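Local coordinates for putative DNA-binding protein (Ralstonia eutropha, PDB 3HWU), which is of unknown function but carries a Plants and Prokaryotes Conserved (PCC, DUF296) domain and is thought to bind DNA, at residues Lys87-Ala92 and Leu129-Asp134; Lys7-Lys10 and Tyr15-Val18. All blocks are in the same frame, centred on the assembly; numbering follows the deposited sequence.

Contact 1 (Lys87-Ala92 and Leu129-Asp134)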
ATOM      1  N   LYS A  87       5.163 -12.361 -22.545  1.00 15.38           N
ATOM      2  CA  LYS A  87       6.050 -12.400 -21.385  1.00 15.51           C
ATOM      3  C   LYS A  87       5.397 -11.649 -20.240  1.00 13.38           C
ATOM      4  O   LYS A  87       4.643 -10.702 -20.479  1.00 12.30           O
ATOM      5  CB  LYS A  87       7.375 -11.715 -21.700  1.00 15.84           C
ATOM      6  CG  LYS A  87       8.132 -12.397 -22.875  1.00 19.21           C
ATOM      7  CD  LYS A  87       9.514 -11.803 -23.067  1.00 22.09           C
ATOM      8  CE  LYS A  87       9.455 -10.469 -23.702  1.00 28.69           C
ATOM      9  N   PRO A  88       5.700 -12.060 -19.006  1.00 12.20           N
ATOM     10  CA  PRO A  88       5.148 -11.294 -17.897  1.00 11.95           C
ATOM     11  C   PRO A  88       5.646  -9.872 -17.905  1.00 12.65           C
ATOM     12  O   PRO A  88       6.812  -9.620 -18.200  1.00 14.97           O
ATOM     13  CB  PRO A  88       5.622 -12.045 -16.650  1.00 13.49           C
ATOM     14  CG  PRO A  88       6.270 -13.229 -17.093  1.00 16.94           C
ATOM     15  CD  PRO A  88       6.515 -13.181 -18.559  1.00 12.52           C
ATOM     16  N   SER A  89       4.758  -8.968 -17.535  1.00 11.43           N
ATOM     17  CA  SER A  89       5.016  -7.535 -17.535  1.00 11.71           C
ATOM     18  C   SER A  89       4.613  -6.967 -16.197  1.00 11.52           C
ATOM     19  O   SER A  89       3.423  -6.816 -15.898  1.00 12.27           O
ATOM     20  CB  SER A  89       4.238  -6.856 -18.651  1.00 12.74           C
ATOM     21  OG  SER A  89       4.434  -5.461 -18.659  1.00 15.74           O
ATOM     22  N   ILE A  90       5.616  -6.821 -15.318  1.00 12.46           N
ATOM     23  CA  ILE A  90       5.386  -6.369 -13.938  1.00 12.49           C
ATOM     24  C   ILE A  90       5.495  -4.841 -13.939  1.00 12.79           C
ATOM     25  O   ILE A  90       6.440  -4.249 -14.470  1.00 16.53           O
ATOM     26  CB  ILE A  90       6.419  -6.987 -12.954  1.00 14.34           C
ATOM     27  CG1 ILE A  90       6.518  -8.498 -13.030  1.00 14.94           C
ATOM     28  CG2 ILE A  90       6.131  -6.611 -11.516  1.00 15.22           C
ATOM     29  CD1 ILE A  90       5.237  -9.253 -12.844  1.00 16.99           C
ATOM     30  N   HIS A  91       4.553  -4.176 -13.303  1.00 11.34           N
ATOM     31  CA  HIS A  91       4.535  -2.733 -13.136  1.00 11.12           C
ATOM     32  C   HIS A  91       4.514  -2.503 -11.649  1.00  9.87           C
ATOM     33  O   HIS A  91       3.527  -2.825 -10.974  1.00 11.63           O
ATOM     34  CB  HIS A  91       3.290  -2.124 -13.769  1.00 12.27           C
ATOM     35  CG  HIS A  91       3.230  -0.652 -13.675  1.00 12.52           C
ATOM     36  ND1 HIS A  91       2.071   0.074 -13.868  1.00 14.24           N
ATOM     37  CD2 HIS A  91       4.204   0.248 -13.408  1.00 15.70           C
ATOM     38  CE1 HIS A  91       2.354   1.361 -13.759  1.00 17.38           C
ATOM     39  NE2 HIS A  91       3.644   1.490 -13.483  1.00 15.79           N
ATOM     40  N   ALA A  92       5.609  -1.998 -11.095  1.00  9.41           N
ATOM     41  CA  ALA A  92       5.717  -1.868  -9.662  1.00  9.29           C
ATOM     42  C   ALA A  92       6.314  -0.497  -9.301  1.00  9.07           C
ATOM     43  O   ALA A  92       7.259  -0.029  -9.940  1.00  8.65           O
ATOM     44  CB  ALA A  92       6.600  -2.991  -9.051  1.00 11.67           C
ATOM     45  N   LEU A 129      -4.718 -10.149 -18.985  1.00 10.26           N
ATOM     46  CA  LEU A 129      -4.574  -8.757 -19.391  1.00 10.84           C
ATOM     47  C   LEU A 129      -3.209  -8.497 -20.011  1.00  9.93           C
ATOM     48  O   LEU A 129      -2.188  -8.975 -19.507  1.00 10.68           O
ATOM     49  CB  LEU A 129      -4.779  -7.807 -18.208  1.00 10.43           C
ATOM     50  CG  LEU A 129      -6.084  -7.860 -17.437  1.00 10.44           C
ATOM     51  CD1 LEU A 129      -6.059  -6.787 -16.303  1.00 11.54           C
ATOM     52  CD2 LEU A 129      -7.285  -7.741 -18.358  1.00 11.96           C
ATOM     53  N   ASP A 130      -3.187  -7.750 -21.120  0.50 10.67           N
ATOM     54  CA  ASP A 130      -1.931  -7.251 -21.665  0.50 11.66           C
ATOM     55  C   ASP A 130      -1.782  -5.754 -21.406  0.50 11.25           C
ATOM     56  O   ASP A 130      -2.758  -5.035 -21.159  0.50 11.92           O
ATOM     57  CB  ASP A 130      -1.788  -7.526 -23.168  0.50 12.82           C
ATOM     58  CG  ASP A 130      -1.434  -8.965 -23.464  0.50 14.80           C
ATOM     59  OD1 ASP A 130      -2.205  -9.863 -22.985  0.50 13.64           O
ATOM     60  OD2 ASP A 130      -0.388  -9.178 -24.151  0.50 16.46           O
ATOM     61  N   ARG A 131      -0.535  -5.325 -21.401  1.00 11.47           N
ATOM     62  CA  ARG A 131      -0.189  -3.927 -21.431  1.00 11.50           C
ATOM     63  C   ARG A 131       0.093  -3.561 -22.873  1.00 12.85           C
ATOM     64  O   ARG A 131       0.570  -4.405 -23.663  1.00 15.74           O
ATOM     65  CB  ARG A 131       1.093  -3.678 -20.655  1.00 13.29           C
ATOM     66  CG  ARG A 131       1.047  -3.991 -19.260  1.00 13.44           C
ATOM     67  CD  ARG A 131       2.221  -3.295 -18.390  1.00 13.80           C
ATOM     68  NE  ARG A 131       2.261  -4.039 -17.179  1.00 12.30           N
ATOM     69  CZ  ARG A 131       1.475  -3.791 -16.123  1.00 10.33           C
ATOM     70  NH1 ARG A 131       0.728  -2.702 -16.063  1.00 10.83           N
ATOM     71  NH2 ARG A 131       1.444  -4.659 -15.141  1.00 10.67           N
ATOM     72  N   PHE A 132      -0.166  -2.315 -23.215  1.00 13.04           N
ATOM     73  CA  PHE A 132       0.032  -1.838 -24.601  1.00 15.14           C
ATOM     74  C   PHE A 132       0.549  -0.417 -24.506  1.00 13.97           C
ATOM     75  O   PHE A 132       0.278   0.300 -23.546  1.00 14.37           O
ATOM     76  CB  PHE A 132      -1.331  -1.853 -25.378  1.00 17.32           C
ATOM     77  CG  PHE A 132      -2.340  -0.853 -24.845  1.00 19.24           C
ATOM     78  CD1 PHE A 132      -3.099  -1.170 -23.688  1.00 19.41           C
ATOM     79  CD2 PHE A 132      -2.506   0.422 -25.426  1.00 21.20           C
ATOM     80  CE1 PHE A 132      -3.973  -0.227 -23.096  1.00 18.19           C
ATOM     81  CE2 PHE A 132      -3.411   1.352 -24.872  1.00 20.78           C
ATOM     82  CZ  PHE A 132      -4.144   1.036 -23.725  1.00 21.91           C
ATOM     83  N   VAL A 133       1.199   0.055 -25.567  1.00 14.15           N
ATOM     84  CA  VAL A 133       1.620   1.438 -25.644  1.00 15.17           C
ATOM     85  C   VAL A 133       0.428   2.298 -26.032  1.00 14.82           C
ATOM     86  O   VAL A 133      -0.173   2.090 -27.079  1.00 17.08           O
ATOM     87  CB  VAL A 133       2.779   1.642 -26.658  1.00 16.20           C
ATOM     88  CG1 VAL A 133       3.190   3.095 -26.641  1.00 19.39           C
ATOM     89  CG2 VAL A 133       3.942   0.720 -26.294  1.00 18.94           C
ATOM     90  N   ASP A 134       0.123   3.278 -25.182  0.50 14.13           N
ATOM     91  CA  ASP A 134      -0.913   4.286 -25.408  0.50 13.64           C
ATOM     92  C   ASP A 134      -0.332   5.372 -26.313  0.50 13.26           C
ATOM     93  O   ASP A 134       0.475   6.197 -25.876  0.50 12.68           O
ATOM     94  CB  ASP A 134      -1.405   4.888 -24.081  0.50 14.26           C
ATOM     95  CG  ASP A 134      -2.463   5.958 -24.255  0.50 14.85           C
ATOM     96  OD1 ASP A 134      -2.456   6.662 -25.307  0.50 14.45           O
ATOM     97  OD2 ASP A 134      -3.269   6.106 -23.295  0.50 14.39           O
TER

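Contact 2 (Lys7-Lys10 and Tyr15-Val18)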
ATOM      1  N   LYS A   7       8.710 -20.579  -1.628  1.00 14.75           N
ATOM      2  CA  LYS A   7       8.705 -19.117  -1.635  1.00 13.27           C
ATOM      3  C   LYS A   7       7.281 -18.549  -1.724  1.00 13.13           C
ATOM      4  O   LYS A   7       7.131 -17.336  -1.634  1.00 12.16           O
ATOM      5  CB  LYS A   7       9.514 -18.541  -2.808  1.00 14.57           C
ATOM      6  CG  LYS A   7      10.992 -18.945  -2.911  1.00 18.34           C
ATOM      7  CD  LYS A   7      11.844 -18.313  -1.863  1.00 19.63           C
ATOM      8  CE  LYS A   7      13.347 -18.654  -1.992  1.00 17.50           C
ATOM      9  NZ  LYS A   7      14.092 -17.927  -3.009  1.00 18.88           N
ATOM     10  N   TYR A   8       6.257 -19.371  -1.895  1.00 11.81           N
ATOM     11  CA  TYR A   8       4.904 -18.851  -1.884  1.00 11.95           C
ATOM     12  C   TYR A   8       3.910 -19.900  -1.422  1.00 11.83           C
ATOM     13  O   TYR A   8       4.201 -21.119  -1.400  1.00 13.10           O
ATOM     14  CB  TYR A   8       4.521 -18.279  -3.255  1.00 11.93           C
ATOM     15  CG  TYR A   8       4.396 -19.278  -4.383  1.00 13.51           C
ATOM     16  CD1 TYR A   8       5.495 -19.673  -5.086  1.00 15.48           C
ATOM     17  CD2 TYR A   8       3.157 -19.766  -4.767  1.00 15.13           C
ATOM     18  CE1 TYR A   8       5.373 -20.559  -6.144  1.00 17.77           C
ATOM     19  CE2 TYR A   8       3.030 -20.653  -5.828  1.00 17.33           C
ATOM     20  CZ  TYR A   8       4.130 -21.040  -6.498  1.00 17.53           C
ATOM     21  OH  TYR A   8       3.989 -21.915  -7.554  1.00 19.80           O
HETATM   22  N   MSE A   9       2.723 -19.420  -1.083  1.00 11.14           N
HETATM   23  CA  MSE A   9       1.571 -20.249  -0.737  1.00 11.91           C
HETATM   24  C   MSE A   9       0.322 -19.701  -1.415  1.00 11.30           C
HETATM   25  O   MSE A   9       0.186 -18.495  -1.613  1.00 11.28           O
HETATM   26  CB  MSE A   9       1.353 -20.362   0.783  1.00 14.67           C
HETATM   27  CG  MSE A   9       0.711 -19.196   1.467  1.00 16.46           C
HETATM   28 SE   MSE A   9       0.606 -19.481   3.402  0.75 13.76          SE
HETATM   29  CE  MSE A   9      -0.627 -18.055   3.609  1.00 13.30           C
ATOM     30  N   LYS A  10      -0.578 -20.596  -1.772  1.00 12.20           N
ATOM     31  CA  LYS A  10      -1.889 -20.207  -2.291  1.00 12.28           C
ATOM     32  C   LYS A  10      -2.760 -19.692  -1.159  1.00 11.93           C
ATOM     33  O   LYS A  10      -2.840 -20.328  -0.098  1.00 13.55           O
ATOM     34  CB  LYS A  10      -2.564 -21.403  -3.023  1.00 13.99           C
ATOM     35  CG  LYS A  10      -3.801 -21.014  -3.865  1.00 15.33           C
ATOM     36  CD  LYS A  10      -4.664 -22.165  -4.350  1.00 20.71           C
ATOM     37  CE  LYS A  10      -6.050 -21.627  -4.926  1.00 24.06           C
ATOM     38  NZ  LYS A  10      -6.917 -20.575  -4.095  1.00 26.90           N
ATOM     39  N   TYR A  15      -2.039 -15.322  -3.838  1.00  9.17           N
ATOM     40  CA  TYR A  15      -0.857 -15.958  -3.262  1.00  9.76           C
ATOM     41  C   TYR A  15      -0.252 -15.030  -2.227  1.00  9.69           C
ATOM     42  O   TYR A  15      -0.450 -13.802  -2.271  1.00 10.78           O
ATOM     43  CB  TYR A  15       0.221 -16.197  -4.353  1.00 11.69           C
ATOM     44  CG  TYR A  15      -0.266 -17.118  -5.429  1.00 11.39           C
ATOM     45  CD1 TYR A  15      -0.279 -18.497  -5.249  1.00 13.05           C
ATOM     46  CD2 TYR A  15      -0.756 -16.620  -6.617  1.00 12.66           C
ATOM     47  CE1 TYR A  15      -0.768 -19.348  -6.262  1.00 13.93           C
ATOM     48  CE2 TYR A  15      -1.237 -17.465  -7.618  1.00 14.41           C
ATOM     49  CZ  TYR A  15      -1.263 -18.800  -7.420  1.00 16.21           C
ATOM     50  OH  TYR A  15      -1.796 -19.609  -8.407  1.00 19.64           O
ATOM     51  N   LEU A  16       0.531 -15.605  -1.324  1.00  9.68           N
ATOM     52  CA  LEU A  16       1.433 -14.854  -0.442  1.00  9.43           C
ATOM     53  C   LEU A  16       2.828 -15.376  -0.749  1.00  9.16           C
ATOM     54  O   LEU A  16       3.077 -16.591  -0.696  1.00 10.39           O
ATOM     55  CB  LEU A  16       1.112 -15.131   1.039  1.00  9.75           C
ATOM     56  CG  LEU A  16       2.013 -14.436   2.054  1.00 10.63           C
ATOM     57  CD1 LEU A  16       1.877 -12.895   2.046  1.00 12.26           C
ATOM     58  CD2 LEU A  16       1.777 -15.000   3.472  1.00 11.89           C
HETATM   59  N   MSE A  17       3.739 -14.462  -1.043  0.50  9.36           N
HETATM   60  CA  MSE A  17       5.105 -14.823  -1.374  0.50  9.86           C
HETATM   61  C   MSE A  17       6.067 -14.266  -0.307  0.50  8.75           C
HETATM   62  O   MSE A  17       5.915 -13.120   0.119  0.50  9.40           O
HETATM   63  CB  MSE A  17       5.417 -14.282  -2.775  0.50 10.74           C
HETATM   64  CG  MSE A  17       6.822 -14.453  -3.296  0.50 11.68           C
HETATM   65 SE   MSE A  17       6.967 -13.998  -5.199  0.38 14.47          SE
HETATM   66  CE  MSE A  17       7.173 -15.747  -5.654  0.50  8.09           C
ATOM     67  N   VAL A  18       7.034 -15.091   0.134  1.00  9.16           N
ATOM     68  CA  VAL A  18       8.081 -14.653   1.056  1.00  9.61           C
ATOM     69  C   VAL A  18       9.424 -14.937   0.376  1.00  9.39           C
ATOM     70  O   VAL A  18       9.861 -16.076   0.279  1.00 10.49           O
ATOM     71  CB  VAL A  18       8.012 -15.288   2.471  1.00  9.60           C
ATOM     72  CG1 VAL A  18       9.179 -14.761   3.341  1.00 11.53           C
ATOM     73  CG2 VAL A  18       6.669 -15.017   3.134  1.00 10.41           C
TER

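Contact 1 (Lys87-Ala92 and Leu129-Asp134)
Arg131 lays its guanidinium side-on against the backbone of Ser89, with NE and NH2 both turned to a single carbonyl oxygen. Arg131 NH2 makes the shorter and straighter bond, 3.0 Å to Ser89 O; Arg131 NE lies 3.3 Å from Ser89 O, above the carbonyl plane. Both donors come from the same face of that carbonyl, and the oxygen sits in the guanidinium plane, so the fork fixes the turn of the group. A weak bond from Arg131 NE to Ser89 OG, 3.0 Å long, adds a third link; OG reaches it by standing anti to the serine N (chi1 178°). His91 CB lies over one face of the guanidinium, toward the rim, 3.4 Å from Arg131 CZ. The imidazole then leads off, its plane at 75° to the guanidinium, so the two do not stack. In the second shell, Ser80 OG takes a further bond from Arg131 NH2, while Glu119 of the second subunit receives both Arg131 NH1 and His91 ND1, tying the arginine into the subunit interface. No backbone bonds join the two strands, whose axes cross at 64°, 9.7 Å apart: strand 131-134 pairs with 139-142, whereas strand 87-97 lies in the main sheet between 72-84 and 103-114, with Ile90 and Ala92 turned away toward helix 25-35.

Contact 2 (Lys7-Lys10 and Tyr15-Val18)
Tyr8 and Tyr15 rise side by side from the same face of a two-stranded ladder, diagonal neighbours whose rings meet edge-to-face. The edge of Tyr8 is directed at the face of Tyr15 in an offset T, planes 84° apart, with Tyr8 CD2 3.7 Å from Tyr15 CD1. Tyr8 is placed there by a first torsion of 67°, which sets its CG between its own N and carbonyl carbon. Close by, Tyr8 CB packs on Met17 CB at 4.1 Å, and Leu32 of helix 25-35 touches both Tyr8 and Met17, making this the closely packed end of the tyrosine face. The hydroxyls of both tyrosines converge on the carboxylate of Glu36, Tyr15 through a weak bond. The backbones form an antiparallel beta hairpin: Met9 and Leu16 are a hydrogen-bonded pair, with Met9 N to Leu16 O and Leu16 N to Met9 O both 2.9 Å, flanked by the non-hydrogen-bonded pairs Tyr8-Met17 and Lys10-Tyr15. Val18 N to Lys7 O, also 2.9 Å, carries the ladder past the start of strand 8-11, the outermost strand of the large sheet on this side within the chain. CA-H...O contacts run between these bonds, such as Tyr8 CA to Leu16 O at 3.1 Å. The reverse face is buried: the extended selenomethionine Met9 runs alongside Leu16, its CE 3.9 Å from Leu16 CD2, and the third subunit lies over this pair with Gln127 on Met9 and Leu144 on Leu16. On the tyrosine face, by contrast, the packing opens at Lys10, which is exposed to solvent, its CG 4.2 Å from Tyr15 CE1, while at the other end of the ladder Lys7 leads away to a salt bridge with Asp23.

In the fold
Contacts 1 and 2 lie in series along the chain, their centres 22 Å apart and their nearest atoms about 9 Å apart, without touching. The same large antiparallel sheet links them: the hairpin of contact 2 forms one border, and strands 117-125, 40-49 and 72-84 lie between it and strand 87-97 of contact 1. Helix 25-35 meets side chains from both regions. Each also faces another copy of the protein in the trimer, the second subunit at 129-134 and 87-92, the third at 7-10 and 15-18. His91 of contact 1 belongs, with His93 and His107, to what may be an empty metal site, though this is unconfirmed.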